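Local atomic coordinates of uncharacterized protein (Porphyromonas gingivalis, PDB entry 1ZBS), a protein that is of unknown function but, as a putative N-acetylglucosamine kinase with the ASKHA fold, probably phosphorylates an amino sugar at the expense of ATP. Residues Met1-Gly5 with Cys15-Glu19; Val63-Gly67 with Leu274-His278; Asp97-Ala101 with Ile112-Leu116. One frame throughout, in Å; residues are numbered along the deposited sequence.

Overall arrangement
The chain has two domains, each built on a mixed sheet of strand order 3-2-1-4-5, the repeated architecture of the ASKHA kinases. Interaction 1 pairs the first two strands of the N-terminal sheet. Interaction 2 sets helix 271-280 on strand 62-67, which neighbours strand 2-7 in the same sheet. Their centres are about 8 Å apart, and backbone hydrogen bonds probably join them, with Tyr64 N 2.8 Å from Leu3 O. Interaction 3 packs helix 97-105 on the C-terminal sheet; its centre is about 13 Å from interaction 2 and about 20 Å from interaction 1. Gly100 touches Tyr66 and Leu274, which links interactions 2 and 3. As in relatives, substrates probably bind between the two domains.

Interaction 1: Met1-Gly5 with Cys15-Glu19; sequences MILIG and CIAKE
Met1, a selenomethionine, lies across Ile16 at the open end of the beta hairpin formed by strands 2-7 and 11-18. Its SE atom meets the CG2 branch of Ile16 at 3.6 Å. The other branch of Ile16 points away from Met1, and its CG1 packs on Leu3 CD1 at 3.8 Å. Ile16 therefore sits between Met1 and Leu3 on one face of the sheet, with one branch for each neighbour. CG2 of Ile16 stands opposite its backbone N, and CG1 lies beside that N (chi1 -66°).

The chain of Met1 bends at its last torsion (chi3 78°). This turns CE toward the amino end of Lys18, 3.5 Å from NZ. Lys18 runs extended and bends only at its tip. Water 1 joins the two residues. It accepts from Met1 N at 2.7 Å and from Lys18 NZ at 2.8 Å.

The opposite face carries Ile2, Ala17, Ile4 and Cys15. Ile2 CG1 reaches the methyl of Ala17, CB, at 4.1 Å. Helix 271-280 covers this face, with His278 on Ile2 and Met271 on Ile4 and Cys15.

Two hydrogen-bonded antiparallel pairs, Ile2 with Ala17 and Ile4 with Cys15, hold the strands together through four backbone bonds. The bond from Ile2 N to Ala17 O is 2.9 Å and nearly straight (167°). The bonds donated by Ala17 N and Cys15 N are more bent. In the pair between them, Leu3 and Ile16 face each other without such bonds. In this first hairpin of the N-terminal domain, the turn probably faces ATP phosphates, as in ASKHA relatives.

The contact is thus apolar on both faces along the paired strands, with two amino groups and a water at the open end. There, that water probably eases repulsion between the likely positive charges.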
loop_
_atom_site.group_PDB
_atom_site.type_symbol
_atom_site.label_atom_id
_atom_site.label_comp_id
_atom_site.label_asym_id
_atom_site.label_seq_id
_atom_site.Cartn_x
_atom_site.Cartn_y
_atom_site.Cartn_z
HETATM N N MSE A 1 29.894 -32.932 -1.000
HETATM C CA MSE A 1 29.555 -31.592 -0.456
HETATM C C MSE A 1 28.101 -31.232 -0.730
HETATM O O MSE A 1 27.422 -31.899 -1.515
HETATM C CB MSE A 1 30.501 -30.527 -1.031
HETATM C CG MSE A 1 30.742 -30.607 -2.534
HETATM SE SE MSE A 1 32.203 -29.448 -3.128
HETATM C CE MSE A 1 33.703 -30.557 -2.585
ATOM N N ILE A 2 27.624 -30.182 -0.070
ATOM C CA ILE A 2 26.240 -29.754 -0.222
ATOM C C ILE A 2 26.073 -28.350 -0.784
ATOM O O ILE A 2 26.994 -27.533 -0.744
ATOM C CB ILE A 2 25.493 -29.819 1.130
ATOM C CG1 ILE A 2 26.164 -28.882 2.143
ATOM C CG2 ILE A 2 25.478 -31.251 1.643
ATOM C CD1 ILE A 2 25.430 -28.767 3.468
ATOM N N LEU A 3 24.880 -28.089 -1.311
ATOM C CA LEU A 3 24.534 -26.788 -1.882
ATOM C C LEU A 3 23.404 -26.169 -1.065
ATOM O O LEU A 3 22.321 -26.741 -0.941
ATOM C CB LEU A 3 24.087 -26.940 -3.344
ATOM C CG LEU A 3 23.681 -25.631 -4.036
ATOM C CD1 LEU A 3 24.883 -24.685 -4.058
ATOM C CD2 LEU A 3 23.182 -25.901 -5.459
ATOM N N ILE A 4 23.658 -25.001 -0.498
ATOM C CA ILE A 4 22.636 -24.341 0.298
ATOM C C ILE A 4 22.219 -23.022 -0.339
ATOM O O ILE A 4 23.058 -22.186 -0.693
ATOM C CB ILE A 4 23.118 -24.075 1.744
ATOM C CG1 ILE A 4 23.545 -25.391 2.406
ATOM C CG2 ILE A 4 21.989 -23.442 2.550
ATOM C CD1 ILE A 4 24.138 -25.222 3.781
ATOM N N GLY A 5 20.910 -22.850 -0.484
ATOM C CA GLY A 5 20.387 -21.640 -1.081
ATOM C C GLY A 5 19.348 -20.966 -0.215
ATOM O O GLY A 5 18.454 -21.620 0.323
ATOM N N CYS A 15 25.678 -21.257 -1.301
ATOM C CA CYS A 15 26.911 -21.694 -0.655
ATOM C C CYS A 15 27.150 -23.189 -0.793
ATOM O O CYS A 15 26.266 -24.005 -0.528
ATOM C CB CYS A 15 26.920 -21.334 0.830
ATOM S SG CYS A 15 28.277 -22.132 1.750
ATOM N N ILE A 16 28.355 -23.537 -1.227
ATOM C CA ILE A 16 28.748 -24.928 -1.369
ATOM C C ILE A 16 29.606 -25.228 -0.145
ATOM O O ILE A 16 30.734 -24.754 -0.041
ATOM C CB ILE A 16 29.572 -25.158 -2.655
ATOM C CG1 ILE A 16 28.701 -24.915 -3.886
ATOM C CG2 ILE A 16 30.109 -26.577 -2.683
ATOM C CD1 ILE A 16 29.415 -25.168 -5.197
ATOM N N ALA A 17 29.057 -25.998 0.787
ATOM C CA ALA A 17 29.767 -26.347 2.012
ATOM C C ALA A 17 30.171 -27.821 2.059
ATOM O O ALA A 17 29.603 -28.663 1.362
ATOM C CB ALA A 17 28.900 -26.013 3.225
ATOM N N LYS A 18 31.157 -28.118 2.899
ATOM C CA LYS A 18 31.645 -29.477 3.083
ATOM C C LYS A 18 31.969 -29.609 4.557
ATOM O O LYS A 18 32.843 -28.906 5.071
ATOM C CB LYS A 18 32.914 -29.716 2.265
ATOM C CG LYS A 18 33.333 -31.184 2.153
ATOM C CD LYS A 18 34.816 -31.290 1.809
ATOM C CE LYS A 18 35.195 -32.651 1.237
ATOM N NZ LYS A 18 34.702 -32.847 -0.162
ATOM N N GLU A 19 31.250 -30.495 5.238
ATOM C CA GLU A 19 31.450 -30.729 6.666
ATOM C C GLU A 19 31.523 -29.434 7.479
ATOM O O GLU A 19 32.536 -29.148 8.121
ATOM C CB GLU A 19 32.720 -31.556 6.900
ATOM C CG GLU A 19 32.451 -32.993 7.359
ATOM C CD GLU A 19 32.208 -33.963 6.205
ATOM O OE1 GLU A 19 33.203 -34.448 5.604
ATOM O OE2 GLU A 19 31.018 -34.237 5.886
HETATM O O HOH W 1 32.386 -34.059 -1.081
#

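Interaction 2: Val63-Gly67 with Leu274-His278; sequences VYFYG and LIQYH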
loop_
_atom_site.group_PDB
_atom_site.type_symbol
_atom_site.label_atom_id
_atom_site.label_comp_id
_atom_site.label_asym_id
_atom_site.label_seq_id
_atom_site.Cartn_x
_atom_site.Cartn_y
_atom_site.Cartn_z
ATOM N N VAL A 63 21.206 -30.892 -1.838
ATOM C CA VAL A 63 20.909 -29.470 -1.963
ATOM C C VAL A 63 19.719 -29.119 -1.066
ATOM O O VAL A 63 18.717 -29.841 -1.023
ATOM C CB VAL A 63 20.602 -29.087 -3.445
ATOM C CG1 VAL A 63 19.856 -30.207 -4.128
ATOM C CG2 VAL A 63 19.765 -27.812 -3.496
ATOM N N TYR A 64 19.864 -28.012 -0.342
ATOM C CA TYR A 64 18.836 -27.515 0.570
ATOM C C TYR A 64 18.526 -26.061 0.203
ATOM O O TYR A 64 19.375 -25.170 0.324
ATOM C CB TYR A 64 19.315 -27.590 2.029
ATOM C CG TYR A 64 19.794 -28.957 2.461
ATOM C CD1 TYR A 64 21.147 -29.291 2.418
ATOM C CD2 TYR A 64 18.895 -29.917 2.924
ATOM C CE1 TYR A 64 21.598 -30.548 2.834
ATOM C CE2 TYR A 64 19.329 -31.174 3.339
ATOM C CZ TYR A 64 20.683 -31.484 3.296
ATOM O OH TYR A 64 21.114 -32.722 3.731
ATOM N N PHE A 65 17.301 -25.839 -0.258
ATOM C CA PHE A 65 16.862 -24.522 -0.679
ATOM C C PHE A 65 15.821 -23.936 0.259
ATOM O O PHE A 65 14.879 -24.613 0.669
ATOM C CB PHE A 65 16.300 -24.602 -2.101
ATOM C CG PHE A 65 15.989 -23.268 -2.702
ATOM C CD1 PHE A 65 14.750 -22.667 -2.494
ATOM C CD2 PHE A 65 16.952 -22.596 -3.451
ATOM C CE1 PHE A 65 14.475 -21.411 -3.021
ATOM C CE2 PHE A 65 16.690 -21.339 -3.985
ATOM C CZ PHE A 65 15.450 -20.744 -3.771
ATOM N N TYR A 66 16.013 -22.669 0.597
ATOM C CA TYR A 66 15.105 -21.946 1.471
ATOM C C TYR A 66 14.753 -20.640 0.774
ATOM O O TYR A 66 15.641 -19.868 0.403
ATOM C CB TYR A 66 15.789 -21.652 2.803
ATOM C CG TYR A 66 16.114 -22.886 3.608
ATOM C CD1 TYR A 66 15.109 -23.592 4.264
ATOM C CD2 TYR A 66 17.429 -23.349 3.716
ATOM C CE1 TYR A 66 15.398 -24.727 5.014
ATOM C CE2 TYR A 66 17.732 -24.488 4.463
ATOM C CZ TYR A 66 16.706 -25.170 5.112
ATOM O OH TYR A 66 16.985 -26.285 5.861
ATOM N N GLY A 67 13.462 -20.391 0.584
ATOM C CA GLY A 67 13.054 -19.162 -0.075
ATOM C C GLY A 67 11.597 -18.805 0.128
ATOM O O GLY A 67 10.753 -19.685 0.309
ATOM N N LEU A 274 22.730 -21.959 8.624
ATOM C CA LEU A 274 22.282 -23.111 7.843
ATOM C C LEU A 274 23.417 -24.068 7.534
ATOM O O LEU A 274 23.189 -25.252 7.284
ATOM C CB LEU A 274 21.648 -22.690 6.517
ATOM C CG LEU A 274 20.155 -22.388 6.417
ATOM C CD1 LEU A 274 19.371 -23.261 7.400
ATOM C CD2 LEU A 274 19.922 -20.937 6.694
ATOM N N ILE A 275 24.640 -23.558 7.524
ATOM C CA ILE A 275 25.769 -24.416 7.237
ATOM C C ILE A 275 25.980 -25.354 8.404
ATOM O O ILE A 275 26.125 -26.561 8.210
ATOM C CB ILE A 275 27.039 -23.610 6.996
ATOM C CG1 ILE A 275 26.859 -22.762 5.730
ATOM C CG2 ILE A 275 28.225 -24.550 6.854
ATOM C CD1 ILE A 275 27.976 -21.788 5.482
ATOM N N GLN A 276 25.980 -24.813 9.617
ATOM C CA GLN A 276 26.173 -25.655 10.788
ATOM C C GLN A 276 24.980 -26.593 10.979
ATOM O O GLN A 276 25.145 -27.721 11.440
ATOM C CB GLN A 276 26.376 -24.803 12.047
ATOM C CG GLN A 276 27.728 -24.089 12.122
ATOM C CD GLN A 276 28.930 -25.041 12.049
ATOM O OE1 GLN A 276 29.208 -25.628 11.000
ATOM N NE2 GLN A 276 29.644 -25.192 13.166
ATOM N N TYR A 277 23.786 -26.134 10.608
ATOM C CA TYR A 277 22.585 -26.947 10.758
ATOM C C TYR A 277 22.656 -28.230 9.935
ATOM O O TYR A 277 22.479 -29.322 10.461
ATOM C CB TYR A 277 21.340 -26.167 10.341
ATOM C CG TYR A 277 20.096 -27.022 10.375
ATOM C CD1 TYR A 277 19.329 -27.127 11.535
ATOM C CD2 TYR A 277 19.724 -27.788 9.267
ATOM C CE1 TYR A 277 18.225 -27.978 11.593
ATOM C CE2 TYR A 277 18.627 -28.642 9.315
ATOM C CZ TYR A 277 17.885 -28.733 10.480
ATOM O OH TYR A 277 16.814 -29.586 10.534
ATOM N N HIS A 278 22.893 -28.089 8.636
ATOM C CA HIS A 278 22.984 -29.243 7.757
ATOM C C HIS A 278 24.314 -29.960 7.927
ATOM O O HIS A 278 24.683 -30.813 7.123
ATOM C CB HIS A 278 22.781 -28.812 6.306
ATOM C CG HIS A 278 21.414 -28.274 6.039
ATOM N ND1 HIS A 278 20.294 -29.079 5.996
ATOM C CD2 HIS A 278 20.968 -27.005 5.878
ATOM C CE1 HIS A 278 19.221 -28.330 5.823
ATOM N NE2 HIS A 278 19.603 -27.067 5.749
HETATM O O HOH W 2 21.097 -31.946 6.713
#
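His278 stacks on Tyr64 and bonds to Tyr66, making an aromatic cluster where helix 271-280 packs on the N-terminal sheet of the ASKHA fold. The two tyrosines are two residues apart on strand 62-67, so both rings leave the same face. In each, CG lies beside the backbone N, and Tyr66 has chi1 -65°. CG of His278 lies anti to its carbonyl carbon (chi1 -65°), which carries the imidazole off the helix to the tyrosines. Its ring lies face to face with that of Tyr64, with centroids 3.8 Å apart and planes 20° from parallel. ND1 sits over the centre of the Tyr64 ring. The other face of the imidazole is covered by Tyr277 CD2 from the same helix.

Tyr66 approaches at the rim instead. Its OH is hydrogen-bonded to His278 NE2 at 2.7 Å, and the same OH bonds to Arg103 of helix 97-105. Stacking and this bond together should fix the rotation of the imidazole. Water 2 lies in the imidazole plane, 3.1 Å from His278 ND1, and has a weak bond to Tyr64 OH. Leu274, one helical turn before His278, completes the contact by placing CD1 3.6 Å from Tyr66 CE2.

Interaction 3: Asp97-Ala101 with Ile112-Leu116; sequences DMLGA and IACIL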
loop_
_atom_site.group_PDB
_atom_site.type_symbol
_atom_site.label_atom_id
_atom_site.label_comp_id
_atom_site.label_asym_id
_atom_site.label_seq_id
_atom_site.Cartn_x
_atom_site.Cartn_y
_atom_site.Cartn_z
ATOM N N ASP A 97 11.623 -19.744 3.531
ATOM C CA ASP A 97 12.692 -18.959 4.120
ATOM C C ASP A 97 12.516 -18.747 5.622
ATOM O O ASP A 97 13.494 -18.547 6.346
ATOM C CB ASP A 97 12.822 -17.601 3.415
ATOM C CG ASP A 97 11.524 -16.803 3.408
ATOM O OD1 ASP A 97 11.598 -15.580 3.170
ATOM O OD2 ASP A 97 10.434 -17.383 3.624
HETATM N N MSE A 98 11.272 -18.796 6.088
HETATM C CA MSE A 98 10.984 -18.604 7.505
HETATM C C MSE A 98 11.587 -19.769 8.285
HETATM O O MSE A 98 12.196 -19.580 9.339
HETATM C CB MSE A 98 9.469 -18.537 7.731
HETATM C CG MSE A 98 9.048 -18.170 9.148
HETATM SE SE MSE A 98 9.608 -16.400 9.731
HETATM C CE MSE A 98 11.340 -16.835 10.499
ATOM N N LEU A 99 11.431 -20.971 7.741
ATOM C CA LEU A 99 11.956 -22.170 8.364
ATOM C C LEU A 99 13.483 -22.142 8.344
ATOM O O LEU A 99 14.146 -22.576 9.292
ATOM C CB LEU A 99 11.441 -23.406 7.625
ATOM C CG LEU A 99 12.059 -24.743 8.044
ATOM C CD1 LEU A 99 11.830 -24.982 9.532
ATOM C CD2 LEU A 99 11.449 -25.860 7.211
ATOM N N GLY A 100 14.033 -21.641 7.245
ATOM C CA GLY A 100 15.472 -21.548 7.121
ATOM C C GLY A 100 16.019 -20.602 8.171
ATOM O O GLY A 100 17.100 -20.819 8.718
ATOM N N ALA A 101 15.267 -19.549 8.468
ATOM C CA ALA A 101 15.703 -18.588 9.466
ATOM C C ALA A 101 15.659 -19.198 10.858
ATOM O O ALA A 101 16.586 -19.029 11.645
ATOM C CB ALA A 101 14.842 -17.334 9.413
ATOM N N ILE A 112 11.247 -18.160 18.992
ATOM C CA ILE A 112 10.544 -17.336 18.021
ATOM C C ILE A 112 11.552 -16.753 17.054
ATOM O O ILE A 112 12.498 -16.082 17.469
ATOM C CB ILE A 112 9.788 -16.184 18.704
ATOM C CG1 ILE A 112 8.685 -16.748 19.599
ATOM C CG2 ILE A 112 9.203 -15.240 17.651
ATOM C CD1 ILE A 112 8.046 -15.721 20.518
ATOM N N ALA A 113 11.355 -17.029 15.767
ATOM C CA ALA A 113 12.251 -16.540 14.722
ATOM C C ALA A 113 11.553 -15.491 13.865
ATOM O O ALA A 113 10.429 -15.694 13.394
ATOM C CB ALA A 113 12.720 -17.709 13.851
ATOM N N CYS A 114 12.234 -14.370 13.655
ATOM C CA CYS A 114 11.670 -13.273 12.873
ATOM C C CYS A 114 12.569 -12.806 11.750
ATOM O O CYS A 114 13.794 -12.819 11.864
ATOM C CB CYS A 114 11.384 -12.072 13.766
ATOM S SG CYS A 114 10.396 -12.415 15.190
ATOM N N ILE A 115 11.944 -12.385 10.662
ATOM C CA ILE A 115 12.679 -11.869 9.523
ATOM C C ILE A 115 12.340 -10.392 9.367
ATOM O O ILE A 115 11.178 -9.999 9.441
ATOM C CB ILE A 115 12.311 -12.609 8.236
ATOM C CG1 ILE A 115 12.693 -14.090 8.364
ATOM C CG2 ILE A 115 13.020 -11.956 7.050
ATOM C CD1 ILE A 115 12.418 -14.911 7.123
ATOM N N LEU A 116 13.366 -9.571 9.184
ATOM C CA LEU A 116 13.181 -8.135 8.999
ATOM C C LEU A 116 14.080 -7.716 7.834
ATOM O O LEU A 116 15.245 -7.364 8.034
ATOM C CB LEU A 116 13.577 -7.384 10.280
ATOM C CG LEU A 116 12.615 -6.404 10.954
ATOM C CD1 LEU A 116 11.252 -7.049 11.143
ATOM C CD2 LEU A 116 13.193 -5.959 12.311
#
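Helix 97-105 links the two halves of the ASKHA fold: it follows the last strand of the N-terminal sheet and packs on strand 111-116, which belongs to the C-terminal sheet. Ala101 points at the strand, and the side chain of Met98, a selenomethionine, bends back to it; between them they meet Ala113 and Ile115. The two strand residues alternate with Cys114, whose side chain leaves the other face toward helix 210-229.

Met98 and Ile115 carry most of the contact. The chain of Met98 starts with CG opposite the backbone N (chi1 -173°), then bends at both later torsions (chi2 63°, chi3 -90°). The curl lays the terminal methyl on the strand. There, CE touches Ala113 CB and Ile115 CG1, each at 3.7 Å, so it fits between the two side chains. Cys123 and Asn121 of strand 120-125 also touch Met98.

Ile115 and Met98 run alongside each other, heading opposite ways. Ile115 CG1 also meets the methyl of Ala101, CB, at 4.0 Å. Farther along the branch, CD1 lies 3.9 Å from Asp97 O, the carbonyl that accepts the helical bond from Ala101 N. The side chains meet through apolar groups, and the closest approach is the methyl CE of Met98 to the backbone O of Ala113, 3.2 Å.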